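Local coordinates for protein NADP-dependent 2-hydroxyacid dehydrogenase (Rhizobium etli, PDB 4XCV) that probably catalyses the NADPH-dependent interconversion of 2-oxoacids and D-2-hydroxyacids, at residues 21-26 and 292-297; 46-51 and 65-70; 140-145 and 163-168; 198-203 and 231-236. All coordinates share one frame; numbering follows the deposited sequence.

Contact 1 (21-26 and 292-297); sequences RVLKTA and ALFRHV
Ala26 and Phe294 bring the two backbones nearest, their CA atoms 6.5 Å apart, where the turn that follows helix 16-23 meets the early part of helix 292-305. Phe294 bridges the gap with its ring. Its CG is anti to its own carbonyl carbon (chi1 -64°), which sends the ring out from its helix among three aliphatic groups, all approaching obliquely. Val22 CG1 reaches CD2 of Phe294 at 3.4 Å, while Leu23 CD2 meets Phe294 CE1 at 3.5 Å, the leucine running at about a right angle to the phenylalanine. Ala26, small enough for the backbone to come close, adds its CB near Phe294 CD1. Replacing Phe294 with an alanine would probably open a gap between helix 292-305 and segment 21-26 and leave Val22 CG1 and Leu23 CD2 without their apolar partner. At the solvent side the link is polar and runs through one water, which donates to Val22 O and accepts from Thr25 OG1 and from Arg295 NH1 at 2.8 Å. Arg295 bends at chi2 and chi3 to get there, its NH1 also lying 3.7 Å from Ala26 CA, while its NE is paired with Glu298 in a salt bridge. Beneath the pair lies the parallel sheet of the first half of the chain: Leu23 rests on strand 32-34, and Phe294 on Leu52 of strand 50-54.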
# COMPACT_ATOMS: atom_id res chain seq x y z
N ARG A 21 -28.74 -6.12 -19.61
CA ARG A 21 -27.74 -5.75 -20.58
C ARG A 21 -26.66 -6.78 -20.75
O ARG A 21 -26.33 -7.17 -21.88
CB ARG A 21 -27.09 -4.40 -20.22
CG ARG A 21 -26.12 -3.88 -21.29
CD ARG A 21 -25.54 -2.52 -20.95
NE ARG A 21 -26.62 -1.57 -20.81
CZ ARG A 21 -26.98 -1.04 -19.66
NH1 ARG A 21 -26.33 -1.36 -18.56
NH2 ARG A 21 -28.01 -0.20 -19.61
N VAL A 22 -26.08 -7.28 -19.66
CA VAL A 22 -25.06 -8.34 -19.76
C VAL A 22 -25.61 -9.55 -20.44
O VAL A 22 -24.95 -10.19 -21.25
CB VAL A 22 -24.48 -8.78 -18.38
CG1 VAL A 22 -23.39 -9.83 -18.55
CG2 VAL A 22 -23.95 -7.59 -17.63
N LEU A 23 -26.85 -9.90 -20.11
CA LEU A 23 -27.38 -11.11 -20.68
C LEU A 23 -27.55 -11.05 -22.19
O LEU A 23 -27.71 -12.09 -22.83
CB LEU A 23 -28.69 -11.52 -20.01
CG LEU A 23 -28.53 -12.01 -18.58
CD1 LEU A 23 -29.92 -12.27 -18.04
CD2 LEU A 23 -27.64 -13.24 -18.50
N LYS A 24 -27.56 -9.87 -22.81
CA LYS A 24 -27.61 -9.72 -24.27
C LYS A 24 -26.48 -10.45 -24.94
O LYS A 24 -26.62 -10.88 -26.07
CB LYS A 24 -27.49 -8.26 -24.74
CG LYS A 24 -28.65 -7.36 -24.38
CD LYS A 24 -28.37 -5.95 -24.86
CE LYS A 24 -29.46 -5.02 -24.38
NZ LYS A 24 -30.70 -5.23 -25.17
N THR A 25 -25.33 -10.53 -24.28
CA THR A 25 -24.13 -11.12 -24.91
C THR A 25 -23.62 -12.38 -24.20
O THR A 25 -22.61 -12.96 -24.62
CB THR A 25 -22.98 -10.10 -25.00
OG1 THR A 25 -22.62 -9.56 -23.73
CG2 THR A 25 -23.39 -8.97 -25.98
N ALA A 26 -24.31 -12.82 -23.18
CA ALA A 26 -23.88 -13.97 -22.41
C ALA A 26 -24.50 -15.25 -22.94
O ALA A 26 -25.60 -15.30 -23.51
CB ALA A 26 -24.27 -13.84 -20.95
N ALA A 292 -17.87 -10.31 -15.45
CA ALA A 292 -16.99 -11.30 -14.93
C ALA A 292 -17.71 -12.53 -14.40
O ALA A 292 -17.27 -13.67 -14.60
CB ALA A 292 -16.12 -10.71 -13.81
N LEU A 293 -18.85 -12.35 -13.74
CA LEU A 293 -19.65 -13.49 -13.24
C LEU A 293 -20.05 -14.42 -14.40
O LEU A 293 -19.98 -15.62 -14.31
CB LEU A 293 -20.94 -12.99 -12.51
CG LEU A 293 -21.97 -14.01 -12.08
CD1 LEU A 293 -21.36 -15.03 -11.12
CD2 LEU A 293 -23.14 -13.25 -11.46
N PHE A 294 -20.51 -13.82 -15.50
CA PHE A 294 -21.01 -14.58 -16.63
C PHE A 294 -19.88 -15.26 -17.35
O PHE A 294 -20.01 -16.40 -17.73
CB PHE A 294 -21.86 -13.66 -17.53
CG PHE A 294 -23.05 -13.18 -16.81
CD1 PHE A 294 -24.17 -13.96 -16.78
CD2 PHE A 294 -23.01 -12.04 -16.01
CE1 PHE A 294 -25.25 -13.62 -16.04
CE2 PHE A 294 -24.10 -11.70 -15.25
CZ PHE A 294 -25.23 -12.50 -15.29
N ARG A 295 -18.73 -14.60 -17.51
CA ARG A 295 -17.59 -15.29 -18.07
C ARG A 295 -17.16 -16.51 -17.25
O ARG A 295 -16.83 -17.57 -17.79
CB ARG A 295 -16.40 -14.34 -18.21
CG ARG A 295 -16.58 -13.18 -19.15
CD ARG A 295 -16.95 -13.58 -20.57
NE ARG A 295 -18.40 -13.76 -20.73
CZ ARG A 295 -19.30 -12.79 -20.81
NH1 ARG A 295 -20.59 -13.11 -20.99
NH2 ARG A 295 -18.94 -11.50 -20.76
N HIS A 296 -17.22 -16.36 -15.93
CA HIS A 296 -16.89 -17.47 -15.01
C HIS A 296 -17.85 -18.66 -15.18
O HIS A 296 -17.43 -19.82 -15.26
CB HIS A 296 -16.91 -16.90 -13.56
CG HIS A 296 -17.26 -17.89 -12.50
ND1 HIS A 296 -16.35 -18.78 -11.98
CD2 HIS A 296 -18.43 -18.11 -11.85
CE1 HIS A 296 -16.95 -19.49 -11.04
NE2 HIS A 296 -18.21 -19.12 -10.96
N VAL A 297 -19.14 -18.37 -15.23
CA VAL A 297 -20.12 -19.43 -15.35
C VAL A 297 -19.96 -20.14 -16.69
O VAL A 297 -19.99 -21.38 -16.80
CB VAL A 297 -21.58 -18.93 -15.17
CG1 VAL A 297 -22.53 -20.05 -15.48
CG2 VAL A 297 -21.78 -18.40 -13.75
O HOH W 1 -22.07 -10.78 -21.21

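Contact 2 (46-51 and 65-70); sequences SETEYA and PNLKVI
Glu49 and Lys68 both turn CG anti to the carbonyl carbon (chi1 -57° and -59°), which sets the two chains side by side, pointing the same way; a bend at the lysine's chi4 (83°) then carries NZ to Glu49 OE2. This salt bridge, 2.8 Å between Lys68 NZ and Glu49 OE2, uses the oxygen's anti lone pair; OE1 of the same carboxylate pairs with Arg5, and two cations would be expected to favour the ionised form. The backbone O of Glu49 is gripped twice, by Lys68 N at 2.7 Å and by Val69 N at 3.3 Å. Farther out, Asn66 ND2 donates to Ser46 O at 2.8 Å, with the oxygen in the plane of the amide, and a water joins Thr48 O to Asn66 N. Apolar groups fill the interior: Leu67 CD2 lies 3.7 Å from Thr48 CG2 and also meets the CB of Ala51, whose small size suits this place. Val69 touches the Tyr50 ring at its edge, whereas Glu49 CB sits over one ring face; Tyr50 OH is hydrogen-bonded to Glu305 of helix 292-305. From Tyr50 and Val69 onward the chains become parallel strands, with Ala51 N bonded to Val69 O at 3.2 Å. Strands 50-54 and 69-72, joined through helix 60-63, form a beta-alpha-beta unit in the five-stranded parallel sheet.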
# COMPACT_ATOMS: atom_id res chain seq x y z
N SER A 46 -38.28 -27.59 -17.23
CA SER A 46 -38.01 -29.02 -17.22
C SER A 46 -36.66 -29.40 -17.83
O SER A 46 -36.08 -30.39 -17.41
CB SER A 46 -39.16 -29.81 -17.82
OG SER A 46 -39.26 -29.59 -19.20
N GLU A 47 -36.16 -28.65 -18.80
CA GLU A 47 -34.90 -29.00 -19.45
C GLU A 47 -33.69 -28.28 -18.84
O GLU A 47 -32.58 -28.59 -19.20
CB GLU A 47 -34.95 -28.71 -20.94
CG GLU A 47 -36.08 -29.45 -21.66
CD GLU A 47 -35.82 -30.93 -21.81
OE1 GLU A 47 -34.77 -31.41 -21.33
OE2 GLU A 47 -36.67 -31.63 -22.40
N THR A 48 -33.93 -27.36 -17.92
CA THR A 48 -32.87 -26.52 -17.42
C THR A 48 -31.81 -27.32 -16.68
O THR A 48 -32.14 -28.08 -15.80
CB THR A 48 -33.48 -25.44 -16.50
OG1 THR A 48 -34.57 -24.82 -17.20
CG2 THR A 48 -32.39 -24.43 -16.09
N GLU A 49 -30.55 -27.11 -17.08
CA GLU A 49 -29.37 -27.80 -16.53
C GLU A 49 -28.63 -26.97 -15.52
O GLU A 49 -28.04 -27.52 -14.58
CB GLU A 49 -28.37 -28.13 -17.66
CG GLU A 49 -28.93 -28.95 -18.77
CD GLU A 49 -27.90 -29.24 -19.79
OE1 GLU A 49 -27.47 -28.35 -20.54
OE2 GLU A 49 -27.45 -30.40 -19.77
N TYR A 50 -28.53 -25.66 -15.77
CA TYR A 50 -27.67 -24.80 -14.96
C TYR A 50 -28.48 -23.63 -14.45
O TYR A 50 -29.27 -23.03 -15.22
CB TYR A 50 -26.49 -24.28 -15.79
CG TYR A 50 -25.78 -25.35 -16.57
CD1 TYR A 50 -25.15 -26.42 -15.92
CD2 TYR A 50 -25.72 -25.31 -17.94
CE1 TYR A 50 -24.50 -27.41 -16.64
CE2 TYR A 50 -25.05 -26.28 -18.66
CZ TYR A 50 -24.45 -27.34 -18.02
OH TYR A 50 -23.77 -28.31 -18.73
N ALA A 51 -28.27 -23.26 -13.19
CA ALA A 51 -28.93 -22.10 -12.60
C ALA A 51 -27.88 -21.22 -11.95
O ALA A 51 -27.07 -21.71 -11.14
CB ALA A 51 -29.96 -22.52 -11.59
N PRO A 65 -36.49 -29.03 -11.48
CA PRO A 65 -36.06 -30.18 -10.70
C PRO A 65 -34.93 -31.00 -11.29
O PRO A 65 -34.49 -31.98 -10.65
CB PRO A 65 -37.33 -31.03 -10.66
CG PRO A 65 -38.00 -30.76 -11.93
CD PRO A 65 -37.78 -29.28 -12.17
N ASN A 66 -34.47 -30.63 -12.49
CA ASN A 66 -33.51 -31.44 -13.23
C ASN A 66 -32.17 -30.73 -13.36
O ASN A 66 -31.33 -31.14 -14.17
CB ASN A 66 -34.06 -31.79 -14.59
CG ASN A 66 -35.39 -32.53 -14.47
OD1 ASN A 66 -35.53 -33.39 -13.57
ND2 ASN A 66 -36.33 -32.23 -15.31
N LEU A 67 -31.96 -29.71 -12.53
CA LEU A 67 -30.68 -28.99 -12.51
C LEU A 67 -29.52 -29.95 -12.25
O LEU A 67 -29.61 -30.87 -11.43
CB LEU A 67 -30.66 -27.89 -11.42
CG LEU A 67 -31.63 -26.76 -11.62
CD1 LEU A 67 -31.64 -25.87 -10.38
CD2 LEU A 67 -31.32 -25.96 -12.89
N LYS A 68 -28.42 -29.69 -12.96
CA LYS A 68 -27.14 -30.38 -12.78
C LYS A 68 -26.14 -29.59 -11.94
O LYS A 68 -25.32 -30.21 -11.26
CB LYS A 68 -26.54 -30.69 -14.15
CG LYS A 68 -27.44 -31.55 -15.02
CD LYS A 68 -26.72 -31.93 -16.29
CE LYS A 68 -27.44 -32.98 -17.12
NZ LYS A 68 -28.47 -32.34 -17.96
N VAL A 69 -26.14 -28.25 -12.04
CA VAL A 69 -25.16 -27.43 -11.35
C VAL A 69 -25.86 -26.14 -10.95
O VAL A 69 -26.61 -25.56 -11.74
CB VAL A 69 -23.92 -27.07 -12.22
CG1 VAL A 69 -22.88 -26.38 -11.32
CG2 VAL A 69 -23.34 -28.31 -12.90
N ILE A 70 -25.57 -25.69 -9.73
CA ILE A 70 -25.93 -24.36 -9.28
C ILE A 70 -24.67 -23.47 -9.22
O ILE A 70 -23.65 -23.88 -8.64
CB ILE A 70 -26.60 -24.39 -7.89
CG1 ILE A 70 -27.97 -25.06 -8.00
CG2 ILE A 70 -26.70 -23.02 -7.25
CD1 ILE A 70 -28.48 -25.56 -6.68
O HOH W 2 -34.59 -28.40 -14.32

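Contact 3 (140-145 and 163-168); sequences EVTVGV and GFNVIG
The Phe164 ring has Val141 O at its edge, close to the ring plane, while Val143 CG2 comes in obliquely, 3.6 Å from Phe164 CD1. The other flat group, the Asn165 amide, holds Thr142 OG1 in its plane: Asn165 ND2 donates to that oxygen at 2.9 Å, with an N-H...O angle of 174°. These groups sit at the starts of the two strands of the beta-alpha-beta unit made by strand 142-146, helix 150-162 and strand 165-169, the first strand-helix-strand of the seven-stranded sheet, consistent with a Rossmann-type fold. Gly163 ends the helix in a Schellman motif, its positive phi suiting glycine, and Phe164 then packs on Leu159 of that helix and on helix 100-116. Asn165 CG is anti to the backbone N (chi1 -173°), which lays the amide alongside Thr142 on the same sheet face. Ile167 shares that face and presses its CG1 against Thr142 CG2 at 3.7 Å. A valine in place of Thr142 would probably leave the Asn165 amide without this acceptor and freer to turn. Ile167 CG1 also lies 3.8 Å from Gly144 CA. On the opposite face beta-branched Val143, Val145 and Val166 suit buried strands, and Val143 and Val145 pack against the helix. Within these segments Val145 N donates to Ile167 O at 2.9 Å.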
# COMPACT_ATOMS: atom_id res chain seq x y z
N GLU A 140 8.76 -5.03 11.78
CA GLU A 140 8.53 -5.03 13.22
C GLU A 140 7.10 -5.34 13.60
O GLU A 140 6.79 -5.47 14.78
CB GLU A 140 8.95 -3.67 13.83
CG GLU A 140 10.45 -3.42 13.77
CD GLU A 140 11.25 -4.50 14.45
OE1 GLU A 140 10.85 -4.92 15.55
OE2 GLU A 140 12.28 -4.95 13.88
N VAL A 141 6.20 -5.46 12.63
CA VAL A 141 4.78 -5.60 12.85
C VAL A 141 4.31 -6.93 12.28
O VAL A 141 4.68 -7.31 11.14
CB VAL A 141 4.03 -4.43 12.19
CG1 VAL A 141 2.53 -4.65 12.24
CG2 VAL A 141 4.45 -3.13 12.85
N THR A 142 3.54 -7.67 13.05
CA THR A 142 2.98 -8.94 12.56
C THR A 142 1.54 -8.76 12.13
O THR A 142 0.66 -8.35 12.90
CB THR A 142 3.03 -10.01 13.62
OG1 THR A 142 4.41 -10.26 13.96
CG2 THR A 142 2.39 -11.34 13.19
N VAL A 143 1.32 -9.05 10.86
CA VAL A 143 -0.04 -9.17 10.31
C VAL A 143 -0.49 -10.62 10.39
O VAL A 143 0.21 -11.53 9.90
CB VAL A 143 -0.11 -8.67 8.85
CG1 VAL A 143 -1.56 -8.72 8.40
CG2 VAL A 143 0.45 -7.27 8.71
N GLY A 144 -1.61 -10.85 11.09
CA GLY A 144 -2.22 -12.16 11.21
C GLY A 144 -3.41 -12.26 10.28
O GLY A 144 -4.41 -11.57 10.49
N VAL A 145 -3.28 -13.10 9.24
CA VAL A 145 -4.34 -13.26 8.25
C VAL A 145 -5.23 -14.44 8.65
O VAL A 145 -4.75 -15.56 8.77
CB VAL A 145 -3.75 -13.42 6.85
CG1 VAL A 145 -4.86 -13.55 5.83
CG2 VAL A 145 -2.86 -12.22 6.52
N GLY A 163 7.27 -6.34 3.41
CA GLY A 163 8.19 -6.39 4.52
C GLY A 163 7.56 -6.80 5.84
O GLY A 163 8.26 -6.95 6.81
N PHE A 164 6.23 -6.94 5.90
CA PHE A 164 5.60 -7.32 7.16
C PHE A 164 6.02 -8.70 7.58
O PHE A 164 6.27 -9.56 6.75
CB PHE A 164 4.08 -7.31 7.02
CG PHE A 164 3.48 -5.95 6.93
CD1 PHE A 164 3.28 -5.19 8.09
CD2 PHE A 164 3.10 -5.41 5.71
CE1 PHE A 164 2.69 -3.95 8.02
CE2 PHE A 164 2.55 -4.15 5.62
CZ PHE A 164 2.34 -3.43 6.79
N ASN A 165 6.05 -8.93 8.89
CA ASN A 165 6.03 -10.32 9.38
C ASN A 165 4.58 -10.76 9.23
O ASN A 165 3.69 -9.99 9.53
CB ASN A 165 6.50 -10.38 10.85
CG ASN A 165 6.64 -11.79 11.32
OD1 ASN A 165 7.32 -12.59 10.69
ND2 ASN A 165 5.99 -12.12 12.40
N VAL A 166 4.35 -11.95 8.70
CA VAL A 166 3.01 -12.43 8.48
C VAL A 166 2.85 -13.81 9.06
O VAL A 166 3.70 -14.65 8.89
CB VAL A 166 2.67 -12.45 6.96
CG1 VAL A 166 1.23 -12.89 6.74
CG2 VAL A 166 2.94 -11.09 6.31
N ILE A 167 1.71 -14.03 9.72
CA ILE A 167 1.32 -15.35 10.20
C ILE A 167 -0.11 -15.60 9.71
O ILE A 167 -0.81 -14.66 9.35
CB ILE A 167 1.44 -15.48 11.73
CG1 ILE A 167 0.54 -14.51 12.47
CG2 ILE A 167 2.89 -15.28 12.12
CD1 ILE A 167 0.56 -14.61 13.99
N GLY A 168 -0.53 -16.87 9.67
CA GLY A 168 -1.87 -17.19 9.18
C GLY A 168 -2.60 -18.20 10.02
O GLY A 168 -2.01 -18.99 10.77

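Contact 4 (198-203 and 231-236); sequences VGLLPL and INAGRG. With NDP (NADPH dihydro-nicotinamide-adenine-dinucleotide phosphate), chain B.
The carboxyl ends of parallel strands 196-199 and 229-232 open here into two loops that hold NADPH, the usual place for a cofactor in a Rossmann-type fold. Gly199 N donates to Ile231 O at 2.8 Å, and Gly199 O accepts from Ala233 N; Gly199 thus uses both its N-H and its C=O in the last backbone bonds before the loops part. Glycine suits position 199, since a CB would probably crowd Asn232 OD1. Asn232 turns its CG anti to the backbone N (chi1 -170°), and its OD1 takes the Gly234 N-H from above the carbonyl plane, an Asx turn that shapes the loop; the same oxygen accepts from a water bound to Leu201 N. Its ND2 donates to Arg235 O, again from above that carbonyl's plane, and to Gln239. Gly234 suits its place likewise, since a side chain would collide with Leu201 O. The loop so folded presents Ala233 O to the nicotinamide carboxamide, whose N7N donates to it at 2.9 Å. From the other loop Pro202 CG lies 3.6 Å from C8A of the adenine, and Leu201 CD2 is 3.7 Å from O4B of the adenosine ribose. Leu203 lies over one face of the Arg235 guanidinium, its CD2 3.4 Å from Arg235 NH2, and a water joins Leu203 N, Arg235 NH1 and the nicotinamide ribose. Helix 100-116 packs on Val198, Ile231 and Ala233, while strands 142-146 and 255-258 flank the pair in the sheet.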
# COMPACT_ATOMS: atom_id res chain seq x y z
N VAL A 198 -6.12 -9.34 9.89
CA VAL A 198 -6.80 -9.22 8.60
C VAL A 198 -7.81 -10.36 8.43
O VAL A 198 -7.42 -11.51 8.35
CB VAL A 198 -5.78 -9.19 7.44
CG1 VAL A 198 -6.45 -9.31 6.06
CG2 VAL A 198 -4.93 -7.94 7.53
N GLY A 199 -9.07 -9.99 8.37
CA GLY A 199 -10.17 -10.98 8.24
C GLY A 199 -10.57 -11.21 6.80
O GLY A 199 -11.09 -10.30 6.15
N LEU A 200 -10.38 -12.45 6.35
CA LEU A 200 -10.75 -12.89 5.01
C LEU A 200 -11.43 -14.26 5.11
O LEU A 200 -11.11 -15.21 4.39
CB LEU A 200 -9.55 -12.94 4.07
CG LEU A 200 -8.98 -11.58 3.68
CD1 LEU A 200 -7.64 -11.71 3.02
CD2 LEU A 200 -9.94 -10.79 2.80
N LEU A 201 -12.40 -14.32 6.03
CA LEU A 201 -13.17 -15.56 6.27
C LEU A 201 -14.54 -15.52 5.56
O LEU A 201 -15.13 -14.44 5.45
CB LEU A 201 -13.44 -15.74 7.78
CG LEU A 201 -12.21 -15.97 8.67
CD1 LEU A 201 -12.66 -15.93 10.15
CD2 LEU A 201 -11.53 -17.26 8.34
N PRO A 202 -15.05 -16.67 5.13
CA PRO A 202 -16.47 -16.75 4.73
C PRO A 202 -17.38 -16.64 5.92
O PRO A 202 -16.93 -16.80 7.09
CB PRO A 202 -16.58 -18.16 4.12
CG PRO A 202 -15.47 -18.94 4.71
CD PRO A 202 -14.43 -18.00 5.26
N LEU A 203 -18.66 -16.35 5.69
CA LEU A 203 -19.69 -16.37 6.73
C LEU A 203 -20.29 -17.76 6.80
O LEU A 203 -20.87 -18.26 5.83
CB LEU A 203 -20.81 -15.38 6.41
CG LEU A 203 -21.85 -15.27 7.54
CD1 LEU A 203 -21.26 -14.69 8.80
CD2 LEU A 203 -23.04 -14.41 7.12
N ILE A 231 -8.88 -5.44 10.88
CA ILE A 231 -9.23 -5.23 9.50
C ILE A 231 -10.17 -6.35 9.07
O ILE A 231 -9.86 -7.52 9.33
CB ILE A 231 -7.98 -5.17 8.62
CG1 ILE A 231 -7.08 -4.01 9.07
CG2 ILE A 231 -8.35 -5.09 7.14
CD1 ILE A 231 -5.83 -3.84 8.23
N ASN A 232 -11.31 -6.04 8.45
CA ASN A 232 -12.22 -7.08 7.92
C ASN A 232 -12.71 -6.71 6.55
O ASN A 232 -13.25 -5.63 6.34
CB ASN A 232 -13.43 -7.26 8.85
CG ASN A 232 -14.27 -8.47 8.48
OD1 ASN A 232 -13.82 -9.37 7.77
ND2 ASN A 232 -15.49 -8.50 8.99
N ALA A 233 -12.48 -7.63 5.61
CA ALA A 233 -13.10 -7.55 4.27
C ALA A 233 -13.72 -8.86 3.87
O ALA A 233 -13.92 -9.11 2.69
CB ALA A 233 -12.07 -7.10 3.23
N GLY A 234 -14.08 -9.70 4.84
CA GLY A 234 -14.76 -10.96 4.56
C GLY A 234 -16.24 -10.73 4.50
O GLY A 234 -16.77 -10.36 3.44
N ARG A 235 -16.92 -10.94 5.64
CA ARG A 235 -18.34 -10.69 5.75
C ARG A 235 -18.62 -9.90 7.01
O ARG A 235 -18.05 -10.13 8.07
CB ARG A 235 -19.10 -12.03 5.77
CG ARG A 235 -19.02 -12.82 4.46
CD ARG A 235 -19.86 -12.25 3.33
NE ARG A 235 -21.26 -12.24 3.73
CZ ARG A 235 -22.12 -13.24 3.58
NH1 ARG A 235 -21.77 -14.38 2.97
NH2 ARG A 235 -23.36 -13.09 4.02
N GLY A 236 -19.56 -8.95 6.88
CA GLY A 236 -19.89 -8.07 7.96
C GLY A 236 -20.52 -8.78 9.17
O GLY A 236 -20.28 -8.40 10.32
PA NDP B . -11.92 -19.58 0.41
O1A NDP B . -10.94 -19.80 -0.70
O2A NDP B . -13.11 -20.50 0.57
O5B NDP B . -11.07 -19.57 1.77
C5B NDP B . -11.77 -19.52 3.02
C4B NDP B . -10.73 -19.60 4.11
O4B NDP B . -11.39 -19.43 5.36
C3B NDP B . -10.02 -20.94 4.14
O3B NDP B . -8.64 -20.76 4.49
C2B NDP B . -10.78 -21.63 5.24
O2B NDP B . -10.03 -22.66 5.94
C1B NDP B . -11.03 -20.48 6.21
N9A NDP B . -12.10 -20.75 7.17
C8A NDP B . -13.38 -21.01 6.84
N7A NDP B . -14.08 -21.32 7.98
C5A NDP B . -13.17 -21.28 9.01
C6A NDP B . -13.24 -21.56 10.37
N6A NDP B . -14.40 -21.88 10.95
N1A NDP B . -12.12 -21.45 11.09
C2A NDP B . -10.95 -21.09 10.52
N3A NDP B . -10.80 -20.82 9.21
C4A NDP B . -11.94 -20.92 8.50
O3 NDP B . -12.51 -18.09 0.35
PN NDP B . -11.88 -16.77 -0.34
O1N NDP B . -10.50 -16.61 0.21
O2N NDP B . -12.00 -16.82 -1.78
O5D NDP B . -12.87 -15.66 0.19
C5D NDP B . -13.09 -15.48 1.60
C4D NDP B . -14.38 -14.66 1.75
O4D NDP B . -14.16 -13.32 1.33
C3D NDP B . -15.54 -15.11 0.90
O3D NDP B . -16.25 -16.19 1.53
C2D NDP B . -16.39 -13.86 0.76
O2D NDP B . -17.42 -13.86 1.77
C1D NDP B . -15.44 -12.74 1.07
N1N NDP B . -15.24 -11.76 -0.00
C2N NDP B . -15.39 -10.42 0.25
C3N NDP B . -15.31 -9.50 -0.74
C7N NDP B . -15.43 -8.08 -0.51
O7N NDP B . -15.70 -7.37 -1.50
N7N NDP B . -15.23 -7.52 0.67
C4N NDP B . -14.97 -9.92 -2.12
C5N NDP B . -14.79 -11.36 -2.25
C6N NDP B . -14.94 -12.23 -1.28
P2B NDP B . -9.45 -23.94 5.12
O1X NDP B . -8.99 -24.89 6.17
O2X NDP B . -10.62 -24.46 4.30
O3X NDP B . -8.40 -23.43 4.22
O HOH W 3 -13.40 -12.12 7.90
O HOH W 4 -15.95 -12.95 7.53
O HOH W 5 -19.20 -15.82 2.86

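Contacts 2, 3 and 4 follow in that order along the chain, all nested inside the long loop that contact 1 closes. Contacts 1 and 2, with centres about 18 Å apart, belong to the five-stranded sheet region; helix 292-305 supplies one side of contact 1 and farther along packs on Tyr50, Lys68 and Val69 of contact 2. Contacts 3 and 4, centres about 17 Å apart, share the seven-stranded sheet, where strands 142-146 and 196-199 are neighbours. Contacts 2 and 3 lie on opposite sides of the chain's centre, their own centres about 45 Å apart. The sheets form two lobes, as is usual in this family, with NADPH bound at the seven-stranded one, in contact 4.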